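Local coordinates for protein methylxanthine N3-demethylase NdmB (Pseudomonas putida, PDB 6ICL) that removes the N3-methyl group of theobromine and related methylxanthines, using O2 and reducing equivalents from NADH, in the bacterial breakdown of caffeine, at residues Pro56-Val67 with Ala79-Ser90; His197-Leu206 with Phe306-Val317. All coordinates share one frame; numbering follows the deposited sequence.

In the fold
Each interaction carries one of the two iron centres of a Rieske oxygenase. Interaction 1 lies in the Rieske domain and joins a beta hairpin to a cluster-binding loop; interaction 2 lies in the C-terminal catalytic domain and sets a short helix and its following loop against helix 300-319. They share no secondary-structure element, and their nearest atoms are about 17 Å apart. Both are partly buried, mixing enclosed residues with more exposed ones. In 56-67 with 79-90 the cluster ligands sit beyond the strand contact, which depends on a backbone bond, packing and a carboxylate network. In 197-206 with 306-317 the metal itself bridges the segments, backed by a histidine-carboxylate bond.

Interaction 1 of 2, residues Pro56-Val67 with Ala79-Ser90. With FES (Fe2/s2 (inorganic) cluster), chain B.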
loop_
_atom_site.group_PDB
_atom_site.type_symbol
_atom_site.label_atom_id
_atom_site.label_comp_id
_atom_site.label_asym_id
_atom_site.label_seq_id
_atom_site.Cartn_x
_atom_site.Cartn_y
_atom_site.Cartn_z
ATOM N N PRO A 56 6.841 25.038 -16.820
ATOM C CA PRO A 56 7.893 24.148 -17.325
ATOM C C PRO A 56 7.616 22.668 -17.018
ATOM O O PRO A 56 6.809 22.362 -16.134
ATOM C CB PRO A 56 9.147 24.656 -16.609
ATOM C CG PRO A 56 8.609 25.189 -15.265
ATOM C CD PRO A 56 7.252 25.775 -15.608
ATOM N N MET A 57 8.232 21.770 -17.784
ATOM C CA MET A 57 8.015 20.336 -17.635
ATOM C C MET A 57 9.362 19.656 -17.797
ATOM O O MET A 57 10.240 20.160 -18.514
ATOM C CB MET A 57 6.982 19.792 -18.667
ATOM C CG MET A 57 7.468 18.648 -19.619
ATOM S SD MET A 57 6.104 17.751 -20.335
ATOM C CE MET A 57 6.412 16.034 -19.966
ATOM N N GLY A 58 9.531 18.525 -17.118
ATOM C CA GLY A 58 10.751 17.731 -17.216
ATOM C C GLY A 58 10.531 16.507 -18.098
ATOM O O GLY A 58 9.485 15.869 -18.029
ATOM N N VAL A 59 11.521 16.222 -18.955
ATOM C CA VAL A 59 11.566 15.011 -19.766
ATOM C C VAL A 59 13.004 14.531 -19.767
ATOM O O VAL A 59 13.938 15.292 -19.505
ATOM C CB VAL A 59 11.106 15.196 -21.234
ATOM C CG1 VAL A 59 9.633 15.566 -21.318
ATOM C CG2 VAL A 59 11.991 16.244 -21.962
ATOM N N THR A 60 13.181 13.251 -20.080
ATOM C CA THR A 60 14.506 12.668 -20.199
ATOM C C THR A 60 14.665 12.094 -21.602
ATOM O O THR A 60 13.783 11.385 -22.090
ATOM C CB THR A 60 14.720 11.613 -19.108
ATOM O OG1 THR A 60 14.588 12.260 -17.831
ATOM C CG2 THR A 60 16.120 11.005 -19.199
ATOM N N LEU A 61 15.761 12.462 -22.268
ATOM C CA LEU A 61 16.031 12.052 -23.643
ATOM C C LEU A 61 17.488 11.647 -23.714
ATOM O O LEU A 61 18.367 12.465 -23.428
ATOM C CB LEU A 61 15.760 13.169 -24.653
ATOM C CG LEU A 61 16.096 12.805 -26.110
ATOM C CD1 LEU A 61 15.351 11.545 -26.560
ATOM C CD2 LEU A 61 15.744 13.972 -27.044
ATOM N N LEU A 62 17.733 10.395 -24.098
ATOM C CA LEU A 62 19.087 9.869 -24.239
ATOM C C LEU A 62 19.869 10.066 -22.949
ATOM O O LEU A 62 21.059 10.368 -22.962
ATOM C CB LEU A 62 19.810 10.507 -25.437
ATOM C CG LEU A 62 19.274 10.074 -26.808
ATOM C CD1 LEU A 62 19.905 10.893 -27.937
ATOM C CD2 LEU A 62 19.528 8.599 -27.024
ATOM N N GLY A 63 19.194 9.880 -21.817
ATOM C CA GLY A 63 19.835 10.053 -20.534
ATOM C C GLY A 63 19.943 11.488 -20.072
ATOM O O GLY A 63 20.289 11.718 -18.910
ATOM N N GLU A 64 19.650 12.466 -20.931
ATOM C CA GLU A 64 19.747 13.872 -20.566
ATOM C C GLU A 64 18.443 14.353 -19.951
ATOM O O GLU A 64 17.359 14.060 -20.461
ATOM C CB GLU A 64 20.054 14.756 -21.781
ATOM C CG GLU A 64 21.118 14.228 -22.700
ATOM C CD GLU A 64 22.504 14.636 -22.288
ATOM O OE1 GLU A 64 23.429 14.432 -23.099
ATOM O OE2 GLU A 64 22.678 15.158 -21.163
ATOM N N LYS A 65 18.563 15.141 -18.892
ATOM C CA LYS A 65 17.422 15.792 -18.274
ATOM C C LYS A 65 17.210 17.147 -18.941
ATOM O O LYS A 65 18.098 18.005 -18.916
ATOM C CB LYS A 65 17.656 15.929 -16.767
ATOM C CG LYS A 65 18.158 14.612 -16.141
ATOM C CD LYS A 65 17.753 14.424 -14.676
ATOM C CE LYS A 65 18.108 15.592 -13.778
ATOM N NZ LYS A 65 18.098 15.175 -12.335
ATOM N N LEU A 66 16.042 17.327 -19.535
ATOM C CA LEU A 66 15.676 18.517 -20.293
ATOM C C LEU A 66 14.491 19.180 -19.619
ATOM O O LEU A 66 13.666 18.506 -18.995
ATOM C CB LEU A 66 15.255 18.175 -21.752
ATOM C CG LEU A 66 16.190 17.297 -22.617
ATOM C CD1 LEU A 66 15.605 17.117 -24.018
ATOM C CD2 LEU A 66 17.575 17.887 -22.702
ATOM N N VAL A 67 14.378 20.495 -19.791
ATOM C CA VAL A 67 13.180 21.230 -19.398
ATOM C C VAL A 67 12.503 21.747 -20.661
ATOM O O VAL A 67 13.172 22.238 -21.579
ATOM C CB VAL A 67 13.506 22.375 -18.416
ATOM C CG1 VAL A 67 14.614 23.291 -18.979
ATOM C CG2 VAL A 67 12.242 23.167 -18.081
ATOM N N ALA A 79 18.608 22.392 -21.126
ATOM C CA ALA A 79 19.140 21.542 -20.073
ATOM C C ALA A 79 18.448 21.870 -18.754
ATOM O O ALA A 79 18.335 23.044 -18.375
ATOM C CB ALA A 79 20.647 21.735 -19.941
ATOM N N ASP A 80 17.985 20.831 -18.057
ATOM C CA ASP A 80 17.207 21.005 -16.827
ATOM C C ASP A 80 18.131 21.229 -15.628
ATOM O O ASP A 80 18.152 20.474 -14.644
ATOM C CB ASP A 80 16.303 19.801 -16.598
ATOM C CG ASP A 80 15.226 20.078 -15.546
ATOM O OD1 ASP A 80 15.029 21.272 -15.174
ATOM O OD2 ASP A 80 14.579 19.093 -15.102
ATOM N N ARG A 81 18.911 22.300 -15.718
ATOM C CA ARG A 81 19.970 22.493 -14.743
ATOM C C ARG A 81 20.382 23.956 -14.780
ATOM O O ARG A 81 21.007 24.398 -15.751
ATOM C CB ARG A 81 21.143 21.576 -15.037
ATOM C CG ARG A 81 22.256 21.672 -14.005
ATOM C CD ARG A 81 23.337 20.626 -14.247
ATOM N NE ARG A 81 24.412 20.740 -13.260
ATOM C CZ ARG A 81 25.553 21.376 -13.486
ATOM N NH1 ARG A 81 25.770 21.937 -14.670
ATOM N NH2 ARG A 81 26.473 21.456 -12.535
ATOM N N CYS A 82 20.016 24.703 -13.738
ATOM C CA CYS A 82 20.370 26.112 -13.685
ATOM C C CYS A 82 21.880 26.263 -13.587
ATOM O O CYS A 82 22.554 25.487 -12.910
ATOM C CB CYS A 82 19.690 26.780 -12.497
ATOM S SG CYS A 82 20.023 28.548 -12.387
ATOM N N ALA A 83 22.419 27.270 -14.282
ATOM C CA ALA A 83 23.866 27.485 -14.270
ATOM C C ALA A 83 24.362 28.027 -12.940
ATOM O O ALA A 83 25.553 27.895 -12.633
ATOM C CB ALA A 83 24.274 28.451 -15.397
ATOM N N HIS A 84 23.486 28.647 -12.150
ATOM C CA HIS A 84 23.921 29.233 -10.890
ATOM C C HIS A 84 24.273 28.156 -9.867
ATOM O O HIS A 84 25.447 27.994 -9.504
ATOM C CB HIS A 84 22.841 30.166 -10.324
ATOM C CG HIS A 84 23.215 30.788 -9.018
ATOM N ND1 HIS A 84 22.311 30.995 -8.001
ATOM C CD2 HIS A 84 24.405 31.234 -8.553
ATOM C CE1 HIS A 84 22.917 31.555 -6.972
ATOM N NE2 HIS A 84 24.190 31.712 -7.282
ATOM N N ARG A 85 23.257 27.425 -9.378
ATOM C CA ARG A 85 23.512 26.402 -8.365
ATOM C C ARG A 85 22.823 25.075 -8.678
ATOM O O ARG A 85 22.549 24.292 -7.750
ATOM C CB ARG A 85 23.098 26.887 -6.959
ATOM C CG ARG A 85 23.994 28.003 -6.357
ATOM C CD ARG A 85 25.410 27.488 -6.126
ATOM N NE ARG A 85 26.274 28.422 -5.383
ATOM C CZ ARG A 85 27.238 29.158 -5.936
ATOM N NH1 ARG A 85 27.466 29.086 -7.247
ATOM N NH2 ARG A 85 27.974 29.967 -5.179
ATOM N N SER A 86 22.525 24.813 -9.950
ATOM C CA SER A 86 22.171 23.503 -10.475
ATOM C C SER A 86 20.765 23.051 -10.111
ATOM O O SER A 86 20.478 21.859 -10.279
ATOM C CB SER A 86 23.138 22.403 -10.014
ATOM O OG SER A 86 24.474 22.717 -10.358
ATOM N N ALA A 87 19.881 23.933 -9.653
ATOM C CA ALA A 87 18.487 23.546 -9.437
ATOM C C ALA A 87 17.816 23.131 -10.750
ATOM O O ALA A 87 18.228 23.531 -11.841
ATOM C CB ALA A 87 17.716 24.691 -8.787
ATOM N N GLN A 88 16.764 22.305 -10.644
ATOM C CA GLN A 88 16.011 21.919 -11.829
ATOM C C GLN A 88 15.079 23.042 -12.259
ATOM O O GLN A 88 14.165 23.425 -11.515
ATOM C CB GLN A 88 15.205 20.654 -11.580
ATOM C CG GLN A 88 16.024 19.396 -11.810
ATOM C CD GLN A 88 15.176 18.153 -11.615
ATOM O OE1 GLN A 88 14.940 17.743 -10.486
ATOM N NE2 GLN A 88 14.698 17.567 -12.708
ATOM N N LEU A 89 15.284 23.542 -13.484
ATOM C CA LEU A 89 14.401 24.568 -14.015
ATOM C C LEU A 89 12.990 24.038 -14.221
ATOM O O LEU A 89 12.024 24.819 -14.182
ATOM C CB LEU A 89 14.991 25.130 -15.329
ATOM C CG LEU A 89 16.403 25.730 -15.157
ATOM C CD1 LEU A 89 17.039 26.074 -16.496
ATOM C CD2 LEU A 89 16.354 26.979 -14.283
ATOM N N SER A 90 12.837 22.713 -14.386
ATOM C CA SER A 90 11.529 22.142 -14.713
ATOM C C SER A 90 10.534 22.242 -13.565
ATOM O O SER A 90 9.331 22.033 -13.789
ATOM C CB SER A 90 11.679 20.673 -15.147
ATOM O OG SER A 90 12.260 19.882 -14.104
HETATM FE FE1 FES B . 20.311 29.826 -8.106
HETATM FE FE2 FES B . 18.978 28.740 -10.259
HETATM S S1 FES B . 20.141 27.658 -8.729
HETATM S S2 FES B . 19.043 30.826 -9.566
HETATM O O HOH W 1 17.663 16.231 -9.834
HETATM O O HOH W 2 14.298 16.882 -16.636
#
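The carboxylate of D80 lies against V67, its OD1 3.7 Å from V67 CB, while Q88 NE2 comes down on OD2 from above the carboxylate plane and the N and OG of S90 meet OD1 and OD2 on their syn sides. This is the base of a cluster-binding loop in the Rieske fold, held beside the hairpin of strands 57-61 and 64-71. Farther out, the flat ring of H84 has R85 CG over the centre of one face, 3.7 Å above its plane, and sulfide S2 at its edge; W110 also stacks on this ring. H84 ND1 binds FE1 at 2.3 Å and C82 SG binds FE2 at 2.4 Å, with H108 and C105 completing the pairs of ligands.

Back at the hairpin, D80 N donates an almost straight bond (166°) to K65 O. The D80 carboxylate swings back over the loop because its chi1 of -165° puts CG opposite the backbone N, and there S90 and Q88 limit its rotation. V67 fills the angle between the segments: CG1 packs near L89 CB, and CG2 rests 3.6 Å from S90 CA. At this same open end of the hairpin, P56 CG approaches L89 O, and S90 CB lies against the backbone of M57 and G58. The loop also faces the second subunit, where W322 of that chain donates to D80 O. A water sits between the segments, placed to donate to L66 O and, at 2.7 Å, to D80 OD2.

Interaction 2 of 2, residues His197-Leu206 with Phe306-Val317; sequences HFAFVHPGTL and FQKRVLDEDQPV. With FE (Fe (III) ion), chain C.
H202 and D314 meet at the catalytic iron, completing with H197 the facial triad of two histidines and one carboxylate of a Rieske oxygenase. The tight part is here: H202 NE2 binds iron at 1.9 Å, H197 NE2 at 2.1 Å, and D314 grips it with both oxygens, its carboxylate plane nearly perpendicular (87°) to the H202 ring. V201 CG1 and L206 CD1 cover opposite faces of that ring. At its far edge, H202 ND1 donates in the ring plane to E313 OE1 (2.7 Å, 170°), fixing the ring's rotation. E313 OE2 takes T205 OG1 on its syn lone pair, also at 2.7 Å. Replacing E313 with an alanine would probably leave H202 ND1 without its acceptor and the ring freer to turn about its iron bond.

Toward solvent the contact is looser: R309 reaches out fully extended and lays a guanidinium face over T205 OG1, NE 3.4 Å from that oxygen, at an angle too poor for a hydrogen bond, and F306 offers its edge to L206 CD2.

D194 holds H197 ND1, and H108 of the third subunit packs on H197, consistent with electron transfer from that subunit's Rieske cluster. A water at 2.1 Å takes the fifth iron bond, a ligand that O2 chemistry would probably have to displace.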
loop_
_atom_site.group_PDB
_atom_site.type_symbol
_atom_site.label_atom_id
_atom_site.label_comp_id
_atom_site.label_asym_id
_atom_site.label_seq_id
_atom_site.Cartn_x
_atom_site.Cartn_y
_atom_site.Cartn_z
ATOM N N HIS A 197 5.417 -12.906 -35.040
ATOM C CA HIS A 197 5.061 -13.173 -33.650
ATOM C C HIS A 197 3.555 -13.222 -33.393
ATOM O O HIS A 197 3.158 -13.576 -32.275
ATOM C CB HIS A 197 5.704 -12.132 -32.710
ATOM C CG HIS A 197 5.041 -10.788 -32.735
ATOM N ND1 HIS A 197 5.392 -9.801 -33.631
ATOM C CD2 HIS A 197 4.067 -10.259 -31.956
ATOM C CE1 HIS A 197 4.650 -8.727 -33.413
ATOM N NE2 HIS A 197 3.837 -8.981 -32.402
ATOM N N PHE A 198 2.704 -12.883 -34.384
ATOM C CA PHE A 198 1.257 -12.810 -34.134
ATOM C C PHE A 198 0.696 -14.130 -33.617
ATOM O O PHE A 198 -0.150 -14.138 -32.711
ATOM C CB PHE A 198 0.491 -12.412 -35.401
ATOM C CG PHE A 198 0.556 -10.955 -35.723
ATOM C CD1 PHE A 198 1.608 -10.168 -35.266
ATOM C CD2 PHE A 198 -0.437 -10.362 -36.486
ATOM C CE1 PHE A 198 1.671 -8.811 -35.567
ATOM C CE2 PHE A 198 -0.374 -9.023 -36.795
ATOM C CZ PHE A 198 0.690 -8.244 -36.335
ATOM N N ALA A 199 1.129 -15.262 -34.194
ATOM C CA ALA A 199 0.517 -16.538 -33.813
ATOM C C ALA A 199 0.764 -16.858 -32.345
ATOM O O ALA A 199 -0.041 -17.557 -31.708
ATOM C CB ALA A 199 1.049 -17.667 -34.705
ATOM N N PHE A 200 1.844 -16.325 -31.777
ATOM C CA PHE A 200 2.221 -16.672 -30.412
ATOM C C PHE A 200 1.902 -15.572 -29.413
ATOM O O PHE A 200 1.503 -15.870 -28.281
ATOM C CB PHE A 200 3.715 -17.050 -30.394
ATOM C CG PHE A 200 4.067 -18.005 -31.526
ATOM C CD1 PHE A 200 3.782 -19.366 -31.415
ATOM C CD2 PHE A 200 4.570 -17.523 -32.737
ATOM C CE1 PHE A 200 4.035 -20.240 -32.490
ATOM C CE2 PHE A 200 4.831 -18.391 -33.811
ATOM C CZ PHE A 200 4.572 -19.735 -33.683
ATOM N N VAL A 201 2.058 -14.310 -29.805
ATOM C CA VAL A 201 1.776 -13.201 -28.893
ATOM C C VAL A 201 0.317 -12.756 -28.989
ATOM O O VAL A 201 -0.295 -12.398 -27.975
ATOM C CB VAL A 201 2.740 -12.030 -29.178
ATOM C CG1 VAL A 201 2.434 -10.816 -28.262
ATOM C CG2 VAL A 201 4.193 -12.482 -29.023
ATOM N N HIS A 202 -0.265 -12.793 -30.202
ATOM C CA HIS A 202 -1.593 -12.233 -30.459
ATOM C C HIS A 202 -2.609 -13.257 -30.969
ATOM O O HIS A 202 -3.432 -12.903 -31.819
ATOM C CB HIS A 202 -1.502 -11.098 -31.499
ATOM C CG HIS A 202 -0.519 -10.011 -31.164
ATOM N ND1 HIS A 202 -0.606 -9.250 -30.011
ATOM C CD2 HIS A 202 0.567 -9.545 -31.835
ATOM C CE1 HIS A 202 0.383 -8.367 -29.990
ATOM N NE2 HIS A 202 1.121 -8.530 -31.080
ATOM N N PRO A 203 -2.625 -14.512 -30.496
ATOM C CA PRO A 203 -3.441 -15.518 -31.209
ATOM C C PRO A 203 -4.930 -15.196 -31.255
ATOM O O PRO A 203 -5.553 -15.345 -32.314
ATOM C CB PRO A 203 -3.160 -16.816 -30.437
ATOM C CG PRO A 203 -2.725 -16.377 -29.083
ATOM C CD PRO A 203 -1.972 -15.087 -29.306
ATOM N N GLY A 204 -5.521 -14.744 -30.160
ATOM C CA GLY A 204 -6.930 -14.409 -30.210
ATOM C C GLY A 204 -7.253 -12.968 -30.556
ATOM O O GLY A 204 -8.409 -12.552 -30.414
ATOM N N THR A 205 -6.285 -12.190 -31.012
ATOM C CA THR A 205 -6.498 -10.763 -31.220
ATOM C C THR A 205 -6.200 -10.303 -32.631
ATOM O O THR A 205 -6.936 -9.481 -33.171
ATOM C CB THR A 205 -5.630 -9.961 -30.239
ATOM O OG1 THR A 205 -5.986 -10.328 -28.905
ATOM C CG2 THR A 205 -5.857 -8.489 -30.414
ATOM N N LEU A 206 -5.118 -10.780 -33.232
ATOM C CA LEU A 206 -4.686 -10.327 -34.547
ATOM C C LEU A 206 -4.544 -11.533 -35.470
ATOM O O LEU A 206 -3.918 -12.534 -35.103
ATOM C CB LEU A 206 -3.357 -9.578 -34.449
ATOM C CG LEU A 206 -3.358 -8.252 -33.699
ATOM C CD1 LEU A 206 -1.954 -7.702 -33.660
ATOM C CD2 LEU A 206 -4.278 -7.291 -34.390
ATOM N N PHE A 306 -8.489 -1.103 -28.450
ATOM C CA PHE A 306 -8.024 -2.283 -29.164
ATOM C C PHE A 306 -6.511 -2.272 -29.272
ATOM O O PHE A 306 -5.867 -3.292 -29.024
ATOM C CB PHE A 306 -8.657 -2.384 -30.548
ATOM C CG PHE A 306 -8.149 -3.556 -31.335
ATOM C CD1 PHE A 306 -8.570 -4.829 -31.032
ATOM C CD2 PHE A 306 -7.197 -3.386 -32.327
ATOM C CE1 PHE A 306 -8.083 -5.911 -31.729
ATOM C CE2 PHE A 306 -6.709 -4.457 -33.028
ATOM C CZ PHE A 306 -7.151 -5.718 -32.733
ATOM N N GLN A 307 -5.917 -1.111 -29.587
ATOM C CA GLN A 307 -4.462 -1.037 -29.660
ATOM C C GLN A 307 -3.828 -1.279 -28.296
ATOM O O GLN A 307 -2.767 -1.909 -28.207
ATOM C CB GLN A 307 -4.017 0.313 -30.241
ATOM C CG GLN A 307 -4.443 0.533 -31.672
ATOM C CD GLN A 307 -3.826 -0.493 -32.615
ATOM O OE1 GLN A 307 -2.716 -0.991 -32.385
ATOM N NE2 GLN A 307 -4.555 -0.830 -33.668
ATOM N N LYS A 308 -4.456 -0.802 -27.219
ATOM C CA LYS A 308 -3.921 -1.113 -25.896
ATOM C C LYS A 308 -3.952 -2.614 -25.625
ATOM O O LYS A 308 -3.022 -3.169 -25.033
ATOM C CB LYS A 308 -4.689 -0.365 -24.806
ATOM C CG LYS A 308 -4.218 -0.743 -23.413
ATOM C CD LYS A 308 -4.942 0.011 -22.299
ATOM C CE LYS A 308 -4.620 -0.618 -20.939
ATOM N NZ LYS A 308 -3.156 -0.623 -20.697
ATOM N N ARG A 309 -5.027 -3.288 -26.028
ATOM C CA ARG A 309 -5.086 -4.735 -25.849
ATOM C C ARG A 309 -3.915 -5.432 -26.548
ATOM O O ARG A 309 -3.272 -6.319 -25.978
ATOM C CB ARG A 309 -6.421 -5.251 -26.372
ATOM C CG ARG A 309 -6.565 -6.756 -26.310
ATOM C CD ARG A 309 -7.904 -7.165 -26.894
ATOM N NE ARG A 309 -8.070 -8.618 -26.901
ATOM C CZ ARG A 309 -9.048 -9.250 -27.542
ATOM N NH1 ARG A 309 -9.951 -8.555 -28.228
ATOM N NH2 ARG A 309 -9.116 -10.576 -27.509
ATOM N N VAL A 310 -3.608 -5.019 -27.768
ATOM C CA VAL A 310 -2.460 -5.563 -28.483
ATOM C C VAL A 310 -1.164 -5.228 -27.750
ATOM O O VAL A 310 -0.316 -6.103 -27.518
ATOM C CB VAL A 310 -2.464 -5.032 -29.924
ATOM C CG1 VAL A 310 -1.105 -5.252 -30.607
ATOM C CG2 VAL A 310 -3.619 -5.694 -30.698
ATOM N N LEU A 311 -0.994 -3.954 -27.376
ATOM C CA LEU A 311 0.204 -3.532 -26.649
ATOM C C LEU A 311 0.406 -4.356 -25.391
ATOM O O LEU A 311 1.532 -4.757 -25.068
ATOM C CB LEU A 311 0.099 -2.048 -26.288
ATOM C CG LEU A 311 0.145 -1.032 -27.433
ATOM C CD1 LEU A 311 -0.188 0.367 -26.886
ATOM C CD2 LEU A 311 1.534 -1.045 -28.089
ATOM N N ASP A 312 -0.680 -4.646 -24.678
ATOM C CA ASP A 312 -0.529 -5.401 -23.440
ATOM C C ASP A 312 -0.151 -6.853 -23.692
ATOM O O ASP A 312 0.430 -7.479 -22.803
ATOM C CB ASP A 312 -1.810 -5.344 -22.597
ATOM C CG ASP A 312 -2.003 -3.995 -21.924
ATOM O OD1 ASP A 312 -1.005 -3.248 -21.732
ATOM O OD2 ASP A 312 -3.171 -3.687 -21.595
ATOM N N GLU A 313 -0.441 -7.393 -24.882
ATOM C CA GLU A 313 0.060 -8.731 -25.218
ATOM C C GLU A 313 1.560 -8.706 -25.524
ATOM O O GLU A 313 2.306 -9.567 -25.053
ATOM C CB GLU A 313 -0.740 -9.305 -26.393
ATOM C CG GLU A 313 -2.176 -9.592 -26.013
ATOM C CD GLU A 313 -3.055 -9.879 -27.206
ATOM O OE1 GLU A 313 -2.675 -9.541 -28.350
ATOM O OE2 GLU A 313 -4.142 -10.432 -26.989
ATOM N N ASP A 314 2.023 -7.708 -26.275
ATOM C CA ASP A 314 3.448 -7.604 -26.595
ATOM C C ASP A 314 4.291 -7.275 -25.369
ATOM O O ASP A 314 5.414 -7.776 -25.232
ATOM C CB ASP A 314 3.670 -6.525 -27.650
ATOM C CG ASP A 314 3.302 -6.975 -29.065
ATOM O OD1 ASP A 314 3.676 -8.089 -29.488
ATOM O OD2 ASP A 314 2.661 -6.187 -29.764
ATOM N N GLN A 315 3.800 -6.388 -24.495
ATOM C CA GLN A 315 4.654 -5.777 -23.481
ATOM C C GLN A 315 5.458 -6.781 -22.650
ATOM O O GLN A 315 6.685 -6.640 -22.579
ATOM C CB GLN A 315 3.826 -4.877 -22.549
ATOM C CG GLN A 315 4.739 -4.167 -21.512
ATOM C CD GLN A 315 4.012 -3.106 -20.681
ATOM O OE1 GLN A 315 2.797 -3.006 -20.753
ATOM N NE2 GLN A 315 4.771 -2.294 -19.908
ATOM N N PRO A 316 4.859 -7.780 -22.000
ATOM C CA PRO A 316 5.687 -8.659 -21.156
ATOM C C PRO A 316 6.646 -9.532 -21.955
ATOM O O PRO A 316 7.708 -9.891 -21.440
ATOM C CB PRO A 316 4.652 -9.500 -20.401
ATOM C CG PRO A 316 3.436 -9.476 -21.301
ATOM C CD PRO A 316 3.428 -8.119 -21.912
ATOM N N VAL A 317 6.322 -9.870 -23.203
ATOM C CA VAL A 317 7.254 -10.662 -24.005
ATOM C C VAL A 317 8.469 -9.826 -24.381
ATOM O O VAL A 317 9.620 -10.250 -24.205
ATOM C CB VAL A 317 6.538 -11.229 -25.245
ATOM C CG1 VAL A 317 7.524 -12.025 -26.120
ATOM C CG2 VAL A 317 5.364 -12.108 -24.791
HETATM FE FE FE C . 2.648 -7.492 -31.503
HETATM O O HOH W 3 2.396 -5.922 -32.839
#